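Side-chain contacts in NigD-like protein (Bacteroides vulgatus ATCC 8482, PDB 3K6O), which is of unknown function but joins an N-terminal OB-like domain to a C-terminal beta sandwich and is probably an exported lipoprotein: residues A30-L33 with E39-W42; Y63-A68 with F73-R78; G56-G61 with Y117-F122; M111-D116 with Y205-E210. All coordinates share one frame; numbering follows the deposited sequence.

Contacts 1 and 2 are neighbouring hairpins within the OB-like domain. They share a sheet, since strands 40-43 and 75-93 lie side by side. Both are partly buried, and both combine backbone pairing with aromatic packing. Contact 3 is buried near the middle of the chain. It joins strand 58-66, which also serves contact 2, to strand 117-125 of the beta sandwich, and it does so through a stacked guanidinium, a side-chain hydrogen bond and a water. Contact 4 is partly buried and sets the loop after strand 199-204 against the end of sandwich strand 107-113, by apolar touch alone. It adjoins contact 3 because strands 107-113 and 117-125 are paired.

Contact 1: residues A30-L33 with E39-W42; sequences APYL and EKLW
Lys40 runs alongside Tyr32, both side chains pointing the same way, and its CD comes 3.8 Å from CE1 of the tyrosine ring. The CA of Lys40 also makes a CA-H...O contact with the carbonyl of Leu33. Next comes Leu41, which pairs with Leu33 as an antiparallel hydrogen-bonded pair. Leu41 N gives a short, straight bond of 2.7 Å to Leu33 O, and Leu33 N returns one of 3.2 Å to Leu41 O. Leu33 CB and Leu41 CB are 4.3 Å apart on the same face of the sheet. Trp42 starts off away from the partner strand. Its CG stands anti to the backbone N (chi1 -171°), which swings the six-membered ring back toward Ala30 and Tyr32. There Trp42 CE3 lies 4.0 Å from Tyr32 CB, and Trp42 CH2 lies 3.9 Å from Ala30 CB. A serine at Trp42 would probably leave the Ala30 methyl and Tyr32 CB without the indole they pack on. This beta hairpin is part of the OB-like domain. Phe73 meets the rings of both Trp42 and Tyr32. Strand 16-23 flanks 32-34 on its other side, and strand 75-93 runs parallel beside 40-43.

Contact 2: residues Y63-A68 with F73-R78; sequences YSFLEA and FAYNIR
The side-chain nitrogen ND2 of Asn76 is gripped by two carboxylates, Glu67 within this contact and Glu70 in the turn between the segments. Asn76 ND2 bonds Glu67 OE2 at 2.8 Å, through the oxygen's lone pair turned away from the other oxygen. OE2 lies close to the amide plane of Asn76, although carboxylate and amide stand 81° apart. The setting is a beta hairpin of the OB-like domain with a classic beta bulge: Leu66 and Glu67 both face Asn76. Leu66 N bonds to Asn76 O, while Asn76 N bonds to Glu67 O, each at 3.0 Å. Before the bulge Ser64 and Arg78 form a regular hydrogen-bonded pair.

Phe65 and Ile77 share the other face, and the edge of Phe65 meets the face of the Tyr75 ring in a T-shaped stack, with planes at 85° and centroids 5.2 Å apart. A glycine in place of Tyr75 would probably open a gap beside Phe65 and leave its CD2 edge without a ring to meet. Ile77 CD1 reaches 3.7 Å from Tyr63 CD1.

The Arg78 guanidinium is held by Gln45 through NH1 and by Asn80 through NE. Asn80 also bonds Ser64 OG. One face of the guanidinium lies over Ser64 CB, and Arg78 NH1 sits 3.7 Å from Leu66 CD2.

Contact 3: residues G56-G61 with Y117-F122; sequences GERIFG and YLNVRF
Arg58 sends its side chain toward Tyr117 and lays its flat end on that ring. From CB the chain leaves with CG anti to the backbone N (chi1 -172°), then bends at chi2 (105°) to run over the tyrosine. Arg58 CD stands above the Tyr117 ring face, 4.0 Å from its centroid, in a CH-pi contact. NE follows over the same ring, displaced toward the rim, and is also bonded to the hydroxyl of Ser171. Arg58 CZ lies 3.5 Å from Tyr117 CD2, which sits over the centre of the guanidinium. The two planes differ by 18°, so this is a stacked cation-pi pair.

The stack bridges two domains. Arg58 belongs to the OB-like part, whereas Tyr117 and Asn119 belong to the beta sandwich. Arg58 NH1 lies 3.6 Å from Tyr117 CE2. Arg58 NH2 ends the chain with a bond of 2.9 Å to Asn119 OD1. The bond leaves in the guanidinium plane but meets the oxygen from above its carbonyl plane. NH2 also forms a salt bridge with Asp36, which probably balances much of the buried charge. Ser171 OG is a second partner of Asn119 OD1 and probably helps set the amide. At the far end of the ring, a water in the ring plane lies 2.7 Å from Tyr117 OH and donates a bond of 2.6 Å to Gly56 O.

Contact 4: residues M111-D116 with Y205-E210; sequences MWPSDD and YPLTGE
The two backbones stay well apart, Ser114 and Leu207 coming nearest with 7.2 Å between their CA atoms, and the leucine side chain spans the distance. Its CG stands anti to the carbonyl carbon (chi1 -53°), which carries the branched end toward the first segment. Leu207 CD1 rests against the main chain, 3.5 Å from Pro113 O and 3.6 Å from Ser114 C. Leu207 CD2 packs on the proline ring, 3.9 Å from Pro113 CG, and CD1 also borders that ring. The contact is apolar on the leucine side: one methyl lies on the ring, the other between the ring and the main chain of Pro113 and Ser114.

Pro113 ends strand 107-113 of the beta sandwich, and the chain then turns into strand 117-125 as a hairpin. Ser114 OG is bonded to Tyr117 N across that turn. On the other side, Leu207 lies in the loop that follows strand 199-204, just after a cis peptide bond before Pro206. Pro179 also touches Leu207, and Phe203 packs on Pro113.

Beyond Leu207 the loop folds on itself in an ST turn. Thr208 OG1 accepts a bond of 3.2 Å from Glu210 N. The same hydroxyl, Thr208 OG1, donates to Glu210 OE1 at 2.7 Å, meeting the carboxylate on its anti side, 23° out of plane.

Contact 1: residues A30-L33 with E39-W42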
loop_
_atom_site.group_PDB
_atom_site.type_symbol
_atom_site.label_atom_id
_atom_site.label_comp_id
_atom_site.label_asym_id
_atom_site.label_seq_id
_atom_site.Cartn_x
_atom_site.Cartn_y
_atom_site.Cartn_z
ATOM N N ALA A 30 -14.225 -20.149 -2.828
ATOM C CA ALA A 30 -12.926 -19.685 -3.267
ATOM C C ALA A 30 -12.710 -18.231 -2.760
ATOM O O ALA A 30 -13.660 -17.489 -2.556
ATOM C CB ALA A 30 -12.809 -19.766 -4.814
ATOM N N PRO A 31 -11.452 -17.843 -2.526
ATOM C CA PRO A 31 -11.171 -16.451 -2.265
ATOM C C PRO A 31 -11.420 -15.607 -3.524
ATOM O O PRO A 31 -11.326 -16.103 -4.663
ATOM C CB PRO A 31 -9.685 -16.450 -1.858
ATOM C CG PRO A 31 -9.128 -17.625 -2.456
ATOM C CD PRO A 31 -10.225 -18.637 -2.656
ATOM N N TYR A 32 -11.773 -14.353 -3.295
ATOM C CA TYR A 32 -12.046 -13.409 -4.355
ATOM C C TYR A 32 -11.253 -12.173 -4.078
ATOM O O TYR A 32 -10.644 -12.062 -3.026
ATOM C CB TYR A 32 -13.555 -13.131 -4.519
ATOM C CG TYR A 32 -14.267 -12.508 -3.327
ATOM C CD1 TYR A 32 -14.332 -11.137 -3.167
ATOM C CD2 TYR A 32 -14.894 -13.300 -2.377
ATOM C CE1 TYR A 32 -15.005 -10.569 -2.067
ATOM C CE2 TYR A 32 -15.560 -12.749 -1.310
ATOM C CZ TYR A 32 -15.611 -11.383 -1.159
ATOM O OH TYR A 32 -16.242 -10.853 -0.066
ATOM N N LEU A 33 -11.218 -11.274 -5.048
ATOM C CA LEU A 33 -10.395 -10.089 -4.962
ATOM C C LEU A 33 -11.292 -8.853 -4.897
ATOM O O LEU A 33 -12.358 -8.826 -5.528
ATOM C CB LEU A 33 -9.483 -10.008 -6.150
ATOM C CG LEU A 33 -8.571 -11.208 -6.308
ATOM C CD1 LEU A 33 -7.759 -11.014 -7.567
ATOM C CD2 LEU A 33 -7.692 -11.397 -5.066
ATOM N N GLU A 39 -14.904 -2.670 -6.129
ATOM C CA GLU A 39 -15.463 -3.710 -6.980
ATOM C C GLU A 39 -14.887 -5.082 -6.646
ATOM O O GLU A 39 -13.694 -5.225 -6.444
ATOM C CB GLU A 39 -15.207 -3.415 -8.445
ATOM C CG GLU A 39 -15.941 -2.180 -8.916
ATOM C CD GLU A 39 -15.750 -1.950 -10.392
ATOM O OE1 GLU A 39 -14.619 -2.173 -10.896
ATOM O OE2 GLU A 39 -16.746 -1.600 -11.047
ATOM N N LYS A 40 -15.756 -6.088 -6.620
ATOM C CA LYS A 40 -15.378 -7.433 -6.265
ATOM C C LYS A 40 -15.219 -8.228 -7.541
ATOM O O LYS A 40 -16.115 -8.220 -8.405
ATOM C CB LYS A 40 -16.450 -8.084 -5.415
ATOM C CG LYS A 40 -16.770 -7.383 -4.083
ATOM C CD LYS A 40 -17.781 -8.232 -3.320
ATOM C CE LYS A 40 -18.931 -7.396 -2.733
ATOM N NZ LYS A 40 -18.428 -6.367 -1.729
ATOM N N LEU A 41 -14.106 -8.943 -7.630
ATOM C CA LEU A 41 -13.757 -9.715 -8.815
ATOM C C LEU A 41 -13.797 -11.197 -8.507
ATOM O O LEU A 41 -13.182 -11.642 -7.519
ATOM C CB LEU A 41 -12.351 -9.321 -9.285
ATOM C CG LEU A 41 -12.078 -7.826 -9.518
ATOM C CD1 LEU A 41 -10.642 -7.608 -9.997
ATOM C CD2 LEU A 41 -13.081 -7.242 -10.499
ATOM N N TRP A 42 -14.540 -11.955 -9.327
ATOM C CA TRP A 42 -14.528 -13.378 -9.236
ATOM C C TRP A 42 -13.505 -14.022 -10.184
ATOM O O TRP A 42 -13.523 -13.777 -11.419
ATOM C CB TRP A 42 -15.919 -13.942 -9.530
ATOM C CG TRP A 42 -15.985 -15.409 -9.243
ATOM C CD1 TRP A 42 -15.994 -16.425 -10.143
ATOM C CD2 TRP A 42 -16.002 -16.020 -7.943
ATOM N NE1 TRP A 42 -16.038 -17.635 -9.492
ATOM C CE2 TRP A 42 -16.044 -17.414 -8.140
ATOM C CE3 TRP A 42 -15.994 -15.513 -6.630
ATOM C CZ2 TRP A 42 -16.059 -18.323 -7.074
ATOM C CZ3 TRP A 42 -16.008 -16.413 -5.563
ATOM C CH2 TRP A 42 -16.045 -17.800 -5.793
#

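Contact 2: residues Y63-A68 with F73-R78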
loop_
_atom_site.group_PDB
_atom_site.type_symbol
_atom_site.label_atom_id
_atom_site.label_comp_id
_atom_site.label_asym_id
_atom_site.label_seq_id
_atom_site.Cartn_x
_atom_site.Cartn_y
_atom_site.Cartn_z
ATOM N N TYR A 63 -4.584 -8.661 -14.030
ATOM C CA TYR A 63 -5.927 -9.173 -14.313
ATOM C C TYR A 63 -6.323 -8.936 -15.749
ATOM O O TYR A 63 -5.914 -7.948 -16.357
ATOM C CB TYR A 63 -6.972 -8.499 -13.392
ATOM C CG TYR A 63 -6.434 -8.176 -12.022
ATOM C CD1 TYR A 63 -6.040 -9.197 -11.157
ATOM C CD2 TYR A 63 -6.282 -6.869 -11.603
ATOM C CE1 TYR A 63 -5.504 -8.933 -9.899
ATOM C CE2 TYR A 63 -5.739 -6.574 -10.316
ATOM C CZ TYR A 63 -5.350 -7.625 -9.487
ATOM O OH TYR A 63 -4.814 -7.393 -8.255
ATOM N N SER A 64 -7.125 -9.864 -16.279
ATOM C CA SER A 64 -7.859 -9.687 -17.511
ATOM C C SER A 64 -9.334 -9.738 -17.198
ATOM O O SER A 64 -9.843 -10.737 -16.657
ATOM C CB SER A 64 -7.550 -10.801 -18.518
ATOM O OG SER A 64 -6.198 -10.792 -18.939
ATOM N N PHE A 65 -10.042 -8.684 -17.548
ATOM C CA PHE A 65 -11.452 -8.622 -17.234
ATOM C C PHE A 65 -12.201 -9.287 -18.364
ATOM O O PHE A 65 -12.212 -8.770 -19.466
ATOM C CB PHE A 65 -11.896 -7.167 -17.034
ATOM C CG PHE A 65 -11.334 -6.550 -15.821
ATOM C CD1 PHE A 65 -10.031 -6.101 -15.801
ATOM C CD2 PHE A 65 -12.085 -6.432 -14.683
ATOM C CE1 PHE A 65 -9.493 -5.537 -14.641
ATOM C CE2 PHE A 65 -11.548 -5.870 -13.533
ATOM C CZ PHE A 65 -10.262 -5.420 -13.520
ATOM N N LEU A 66 -12.782 -10.452 -18.098
ATOM C CA LEU A 66 -13.343 -11.274 -19.163
ATOM C C LEU A 66 -14.811 -10.970 -19.477
ATOM O O LEU A 66 -15.229 -11.060 -20.628
ATOM C CB LEU A 66 -13.168 -12.750 -18.845
ATOM C CG LEU A 66 -11.745 -13.279 -18.654
ATOM C CD1 LEU A 66 -11.833 -14.713 -18.192
ATOM C CD2 LEU A 66 -10.830 -13.146 -19.902
ATOM N N GLU A 67 -15.593 -10.626 -18.465
ATOM C CA GLU A 67 -17.006 -10.304 -18.664
ATOM C C GLU A 67 -17.642 -9.800 -17.361
ATOM O O GLU A 67 -17.080 -9.977 -16.262
ATOM C CB GLU A 67 -17.749 -11.570 -19.131
ATOM C CG GLU A 67 -17.962 -12.545 -17.981
ATOM C CD GLU A 67 -17.706 -13.990 -18.309
ATOM O OE1 GLU A 67 -17.612 -14.323 -19.503
ATOM O OE2 GLU A 67 -17.591 -14.802 -17.355
ATOM N N ALA A 68 -18.803 -9.179 -17.469
ATOM C CA ALA A 68 -19.582 -8.816 -16.293
ATOM C C ALA A 68 -19.829 -10.063 -15.439
ATOM O O ALA A 68 -19.944 -11.160 -15.958
ATOM C CB ALA A 68 -20.935 -8.164 -16.694
ATOM N N PHE A 73 -20.417 -9.814 -7.799
ATOM C CA PHE A 73 -19.078 -9.653 -8.356
ATOM C C PHE A 73 -19.224 -8.847 -9.612
ATOM O O PHE A 73 -19.975 -9.226 -10.516
ATOM C CB PHE A 73 -18.407 -11.023 -8.610
ATOM C CG PHE A 73 -18.288 -11.842 -7.369
ATOM C CD1 PHE A 73 -17.354 -11.531 -6.429
ATOM C CD2 PHE A 73 -19.182 -12.855 -7.094
ATOM C CE1 PHE A 73 -17.275 -12.235 -5.224
ATOM C CE2 PHE A 73 -19.113 -13.564 -5.917
ATOM C CZ PHE A 73 -18.142 -13.257 -4.976
ATOM N N ALA A 74 -18.555 -7.707 -9.645
ATOM C CA ALA A 74 -18.645 -6.813 -10.779
ATOM C C ALA A 74 -18.173 -7.486 -12.064
ATOM O O ALA A 74 -18.780 -7.286 -13.116
ATOM C CB ALA A 74 -17.807 -5.541 -10.510
ATOM N N TYR A 75 -17.060 -8.228 -11.976
ATOM C CA TYR A 75 -16.442 -8.888 -13.116
ATOM C C TYR A 75 -15.913 -10.276 -12.774
ATOM O O TYR A 75 -15.528 -10.545 -11.639
ATOM C CB TYR A 75 -15.264 -8.074 -13.640
ATOM C CG TYR A 75 -15.624 -6.699 -14.128
ATOM C CD1 TYR A 75 -16.071 -6.496 -15.432
ATOM C CD2 TYR A 75 -15.485 -5.600 -13.299
ATOM C CE1 TYR A 75 -16.402 -5.241 -15.880
ATOM C CE2 TYR A 75 -15.810 -4.344 -13.738
ATOM C CZ TYR A 75 -16.262 -4.169 -15.029
ATOM O OH TYR A 75 -16.581 -2.910 -15.451
ATOM N N ASN A 76 -15.893 -11.129 -13.787
ATOM C CA ASN A 76 -15.200 -12.404 -13.768
ATOM C C ASN A 76 -13.882 -12.164 -14.458
ATOM O O ASN A 76 -13.863 -11.587 -15.548
ATOM C CB ASN A 76 -15.974 -13.474 -14.523
ATOM C CG ASN A 76 -17.283 -13.817 -13.868
ATOM O OD1 ASN A 76 -17.424 -13.732 -12.631
ATOM N ND2 ASN A 76 -18.255 -14.244 -14.692
ATOM N N ILE A 77 -12.785 -12.583 -13.824
ATOM C CA ILE A 77 -11.452 -12.294 -14.339
ATOM C C ILE A 77 -10.578 -13.526 -14.522
ATOM O O ILE A 77 -10.860 -14.597 -13.977
ATOM C CB ILE A 77 -10.684 -11.267 -13.425
ATOM C CG1 ILE A 77 -10.338 -11.883 -12.056
ATOM C CG2 ILE A 77 -11.525 -10.020 -13.213
ATOM C CD1 ILE A 77 -9.137 -11.257 -11.330
ATOM N N ARG A 78 -9.513 -13.350 -15.308
ATOM C CA ARG A 78 -8.389 -14.255 -15.305
ATOM C C ARG A 78 -7.302 -13.594 -14.459
ATOM O O ARG A 78 -6.933 -12.431 -14.693
ATOM C CB ARG A 78 -7.849 -14.509 -16.728
ATOM C CG ARG A 78 -6.600 -15.323 -16.739
ATOM C CD ARG A 78 -6.220 -15.848 -18.085
ATOM N NE ARG A 78 -6.086 -14.812 -19.088
ATOM C CZ ARG A 78 -6.904 -14.638 -20.127
ATOM N NH1 ARG A 78 -7.969 -15.414 -20.323
ATOM N NH2 ARG A 78 -6.660 -13.661 -20.980
#

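Contact 3: residues G56-G61 with Y117-F122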
loop_
_atom_site.group_PDB
_atom_site.type_symbol
_atom_site.label_atom_id
_atom_site.label_comp_id
_atom_site.label_asym_id
_atom_site.label_seq_id
_atom_site.Cartn_x
_atom_site.Cartn_y
_atom_site.Cartn_z
ATOM N N GLY A 56 -7.740 -10.537 3.713
ATOM C CA GLY A 56 -6.884 -9.487 4.215
ATOM C C GLY A 56 -5.522 -9.445 3.561
ATOM O O GLY A 56 -4.841 -8.450 3.660
ATOM N N GLU A 57 -5.099 -10.507 2.893
ATOM C CA GLU A 57 -3.851 -10.427 2.183
ATOM C C GLU A 57 -3.993 -9.424 1.044
ATOM O O GLU A 57 -5.050 -9.306 0.402
ATOM C CB GLU A 57 -3.385 -11.796 1.649
ATOM C CG GLU A 57 -2.767 -12.753 2.696
ATOM C CD GLU A 57 -2.143 -13.994 2.059
ATOM O OE1 GLU A 57 -0.953 -13.970 1.671
ATOM O OE2 GLU A 57 -2.855 -14.991 1.915
ATOM N N ARG A 58 -2.896 -8.747 0.763
ATOM C CA ARG A 58 -2.873 -7.713 -0.231
ATOM C C ARG A 58 -1.995 -8.175 -1.394
ATOM O O ARG A 58 -0.894 -8.709 -1.162
ATOM C CB ARG A 58 -2.236 -6.490 0.394
ATOM C CG ARG A 58 -2.308 -5.264 -0.460
ATOM C CD ARG A 58 -3.325 -4.299 0.033
ATOM N NE ARG A 58 -3.227 -2.983 -0.630
ATOM C CZ ARG A 58 -4.179 -2.457 -1.404
ATOM N NH1 ARG A 58 -5.306 -3.119 -1.654
ATOM N NH2 ARG A 58 -4.000 -1.248 -1.927
ATOM N N ILE A 59 -2.449 -7.931 -2.630
ATOM C CA ILE A 59 -1.632 -8.247 -3.807
ATOM C C ILE A 59 -1.494 -7.078 -4.783
ATOM O O ILE A 59 -2.356 -6.190 -4.857
ATOM C CB ILE A 59 -2.189 -9.502 -4.557
ATOM C CG1 ILE A 59 -3.535 -9.220 -5.245
ATOM C CG2 ILE A 59 -2.336 -10.642 -3.577
ATOM C CD1 ILE A 59 -4.051 -10.379 -6.129
ATOM N N PHE A 60 -0.419 -7.114 -5.564
ATOM C CA PHE A 60 -0.243 -6.257 -6.732
ATOM C C PHE A 60 -0.358 -7.241 -7.893
ATOM O O PHE A 60 0.501 -8.121 -8.087
ATOM C CB PHE A 60 1.123 -5.565 -6.644
ATOM C CG PHE A 60 1.366 -4.506 -7.676
ATOM C CD1 PHE A 60 0.448 -3.497 -7.917
ATOM C CD2 PHE A 60 2.560 -4.475 -8.368
ATOM C CE1 PHE A 60 0.713 -2.494 -8.867
ATOM C CE2 PHE A 60 2.828 -3.487 -9.313
ATOM C CZ PHE A 60 1.918 -2.496 -9.553
ATOM N N GLY A 61 -1.453 -7.137 -8.634
ATOM C CA GLY A 61 -1.833 -8.193 -9.544
ATOM C C GLY A 61 -1.991 -7.794 -10.986
ATOM O O GLY A 61 -2.032 -6.614 -11.310
ATOM N N TYR A 117 -5.823 2.092 2.705
ATOM C CA TYR A 117 -4.352 2.023 2.830
ATOM C C TYR A 117 -3.607 3.214 2.320
ATOM O O TYR A 117 -4.058 3.877 1.419
ATOM C CB TYR A 117 -3.777 0.822 2.076
ATOM C CG TYR A 117 -4.447 -0.509 2.327
ATOM C CD1 TYR A 117 -4.040 -1.337 3.372
ATOM C CD2 TYR A 117 -5.480 -0.939 1.509
ATOM C CE1 TYR A 117 -4.640 -2.576 3.615
ATOM C CE2 TYR A 117 -6.098 -2.199 1.730
ATOM C CZ TYR A 117 -5.669 -3.008 2.779
ATOM O OH TYR A 117 -6.244 -4.248 2.982
ATOM N N LEU A 118 -2.448 3.470 2.909
ATOM C CA LEU A 118 -1.425 4.256 2.242
ATOM C C LEU A 118 -0.487 3.272 1.517
ATOM O O LEU A 118 0.165 2.425 2.129
ATOM C CB LEU A 118 -0.653 5.113 3.227
ATOM C CG LEU A 118 0.317 6.072 2.542
ATOM C CD1 LEU A 118 -0.432 7.217 1.828
ATOM C CD2 LEU A 118 1.318 6.632 3.508
ATOM N N ASN A 119 -0.436 3.421 0.200
ATOM C CA ASN A 119 0.305 2.550 -0.702
ATOM C C ASN A 119 1.583 3.231 -1.111
ATOM O O ASN A 119 1.572 4.348 -1.629
ATOM C CB ASN A 119 -0.546 2.242 -1.922
ATOM C CG ASN A 119 -1.867 1.604 -1.527
ATOM O OD1 ASN A 119 -1.896 0.493 -0.964
ATOM N ND2 ASN A 119 -2.981 2.329 -1.759
ATOM N N VAL A 120 2.687 2.538 -0.889
ATOM C CA VAL A 120 3.999 3.079 -1.199
ATOM C C VAL A 120 4.835 2.082 -2.034
ATOM O O VAL A 120 4.993 0.937 -1.672
ATOM C CB VAL A 120 4.735 3.426 0.084
ATOM C CG1 VAL A 120 6.040 4.256 -0.249
ATOM C CG2 VAL A 120 3.810 4.212 1.027
ATOM N N ARG A 121 5.355 2.543 -3.161
ATOM C CA ARG A 121 6.352 1.810 -3.890
ATOM C C ARG A 121 7.624 2.580 -3.677
ATOM O O ARG A 121 7.637 3.798 -3.846
ATOM C CB ARG A 121 6.022 1.731 -5.377
ATOM C CG ARG A 121 7.016 0.823 -6.147
ATOM C CD ARG A 121 6.497 0.442 -7.517
ATOM N NE ARG A 121 6.574 1.620 -8.355
ATOM C CZ ARG A 121 6.955 1.639 -9.620
ATOM N NH1 ARG A 121 7.263 0.519 -10.269
ATOM N NH2 ARG A 121 7.004 2.802 -10.239
ATOM N N PHE A 122 8.690 1.884 -3.292
ATOM C CA PHE A 122 9.922 2.548 -2.888
ATOM C C PHE A 122 11.135 1.666 -3.063
ATOM O O PHE A 122 11.015 0.470 -3.352
ATOM C CB PHE A 122 9.839 3.019 -1.437
ATOM C CG PHE A 122 9.872 1.904 -0.404
ATOM C CD1 PHE A 122 8.789 1.053 -0.227
ATOM C CD2 PHE A 122 10.976 1.736 0.428
ATOM C CE1 PHE A 122 8.814 0.049 0.726
ATOM C CE2 PHE A 122 10.999 0.723 1.398
ATOM C CZ PHE A 122 9.903 -0.115 1.549
HETATM O O HOH W 1 -5.422 -6.135 4.757
#

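Contact 4: residues M111-D116 with Y205-E210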
loop_
_atom_site.group_PDB
_atom_site.type_symbol
_atom_site.label_atom_id
_atom_site.label_comp_id
_atom_site.label_asym_id
_atom_site.label_seq_id
_atom_site.Cartn_x
_atom_site.Cartn_y
_atom_site.Cartn_z
HETATM N N MSE A 111 3.520 7.044 -4.161
HETATM C CA MSE A 111 2.740 7.011 -2.946
HETATM C C MSE A 111 1.344 7.529 -3.186
HETATM O O MSE A 111 1.179 8.599 -3.738
HETATM C CB MSE A 111 3.392 7.820 -1.829
HETATM C CG MSE A 111 2.521 7.828 -0.501
HETATM SE SE MSE A 111 3.230 9.232 0.698
HETATM C CE MSE A 111 4.896 8.383 0.926
ATOM N N TRP A 112 0.345 6.780 -2.727
ATOM C CA TRP A 112 -1.032 7.226 -2.832
ATOM C C TRP A 112 -1.896 6.530 -1.798
ATOM O O TRP A 112 -1.662 5.368 -1.470
ATOM C CB TRP A 112 -1.581 6.983 -4.245
ATOM C CG TRP A 112 -1.983 5.564 -4.538
ATOM C CD1 TRP A 112 -3.232 5.079 -4.577
ATOM C CD2 TRP A 112 -1.114 4.467 -4.850
ATOM N NE1 TRP A 112 -3.218 3.750 -4.926
ATOM C CE2 TRP A 112 -1.920 3.348 -5.078
ATOM C CE3 TRP A 112 0.271 4.332 -4.972
ATOM C CZ2 TRP A 112 -1.395 2.088 -5.393
ATOM C CZ3 TRP A 112 0.798 3.067 -5.310
ATOM C CH2 TRP A 112 -0.036 1.973 -5.522
ATOM N N PRO A 113 -2.895 7.239 -1.276
ATOM C CA PRO A 113 -3.883 6.597 -0.421
ATOM C C PRO A 113 -5.007 5.995 -1.231
ATOM O O PRO A 113 -5.337 6.493 -2.298
ATOM C CB PRO A 113 -4.430 7.764 0.412
ATOM C CG PRO A 113 -4.355 8.943 -0.508
ATOM C CD PRO A 113 -3.138 8.688 -1.420
ATOM N N SER A 114 -5.583 4.940 -0.695
ATOM C CA SER A 114 -6.833 4.386 -1.125
ATOM C C SER A 114 -7.764 4.432 0.099
ATOM O O SER A 114 -7.370 4.917 1.161
ATOM C CB SER A 114 -6.620 2.932 -1.543
ATOM O OG SER A 114 -6.123 2.194 -0.438
ATOM N N ASP A 115 -8.959 3.861 -0.023
ATOM C CA ASP A 115 -9.932 3.909 1.069
ATOM C C ASP A 115 -9.357 3.330 2.340
ATOM O O ASP A 115 -9.692 3.816 3.408
ATOM C CB ASP A 115 -11.251 3.175 0.721
ATOM C CG ASP A 115 -12.455 3.592 1.642
ATOM O OD1 ASP A 115 -12.699 4.813 1.828
ATOM O OD2 ASP A 115 -13.159 2.680 2.178
ATOM N N ASP A 116 -8.539 2.280 2.239
ATOM C CA ASP A 116 -8.093 1.566 3.431
ATOM C C ASP A 116 -6.610 1.673 3.694
ATOM O O ASP A 116 -6.202 1.366 4.808
ATOM C CB ASP A 116 -8.420 0.062 3.406
ATOM C CG ASP A 116 -9.904 -0.238 3.337
ATOM O OD1 ASP A 116 -10.744 0.476 3.941
ATOM O OD2 ASP A 116 -10.219 -1.239 2.681
ATOM N N TYR A 205 -9.044 14.599 0.945
ATOM C CA TYR A 205 -10.164 13.655 0.995
ATOM C C TYR A 205 -11.380 14.462 0.581
ATOM O O TYR A 205 -11.452 15.645 0.927
ATOM C CB TYR A 205 -10.368 13.141 2.414
ATOM C CG TYR A 205 -9.311 12.217 2.930
ATOM C CD1 TYR A 205 -8.375 11.630 2.098
ATOM C CD2 TYR A 205 -9.283 11.871 4.271
ATOM C CE1 TYR A 205 -7.433 10.750 2.590
ATOM C CE2 TYR A 205 -8.350 10.992 4.771
ATOM C CZ TYR A 205 -7.436 10.415 3.935
ATOM O OH TYR A 205 -6.554 9.490 4.441
ATOM N N PRO A 206 -12.348 13.850 -0.144
ATOM C CA PRO A 206 -12.426 12.445 -0.559
ATOM C C PRO A 206 -11.490 12.108 -1.722
ATOM O O PRO A 206 -11.032 13.009 -2.450
ATOM C CB PRO A 206 -13.875 12.294 -1.012
ATOM C CG PRO A 206 -14.222 13.657 -1.494
ATOM C CD PRO A 206 -13.519 14.619 -0.589
ATOM N N LEU A 207 -11.213 10.823 -1.876
ATOM C CA LEU A 207 -10.443 10.330 -3.005
ATOM C C LEU A 207 -11.390 10.085 -4.193
ATOM O O LEU A 207 -12.385 9.352 -4.054
ATOM C CB LEU A 207 -9.753 9.033 -2.629
ATOM C CG LEU A 207 -8.912 9.159 -1.329
ATOM C CD1 LEU A 207 -8.313 7.804 -0.921
ATOM C CD2 LEU A 207 -7.859 10.230 -1.465
ATOM N N THR A 208 -11.058 10.690 -5.337
ATOM C CA THR A 208 -11.806 10.515 -6.586
ATOM C C THR A 208 -11.243 9.391 -7.468
ATOM O O THR A 208 -11.897 8.990 -8.442
ATOM C CB THR A 208 -11.724 11.772 -7.428
ATOM O OG1 THR A 208 -10.353 11.996 -7.773
ATOM C CG2 THR A 208 -12.242 12.991 -6.667
ATOM N N GLY A 209 -10.039 8.898 -7.135
ATOM C CA GLY A 209 -9.302 7.955 -7.991
ATOM C C GLY A 209 -8.168 8.599 -8.816
ATOM O O GLY A 209 -7.362 7.880 -9.422
ATOM N N GLU A 210 -8.098 9.935 -8.823
ATOM C CA GLU A 210 -7.092 10.674 -9.610
ATOM C C GLU A 210 -5.676 10.535 -9.019
ATOM O O GLU A 210 -4.703 10.776 -9.706
ATOM C CB GLU A 210 -7.446 12.168 -9.701
ATOM C CG GLU A 210 -8.595 12.488 -10.595
ATOM C CD GLU A 210 -9.191 13.872 -10.340
ATOM O OE1 GLU A 210 -9.620 14.136 -9.184
ATOM O OE2 GLU A 210 -9.234 14.686 -11.297
#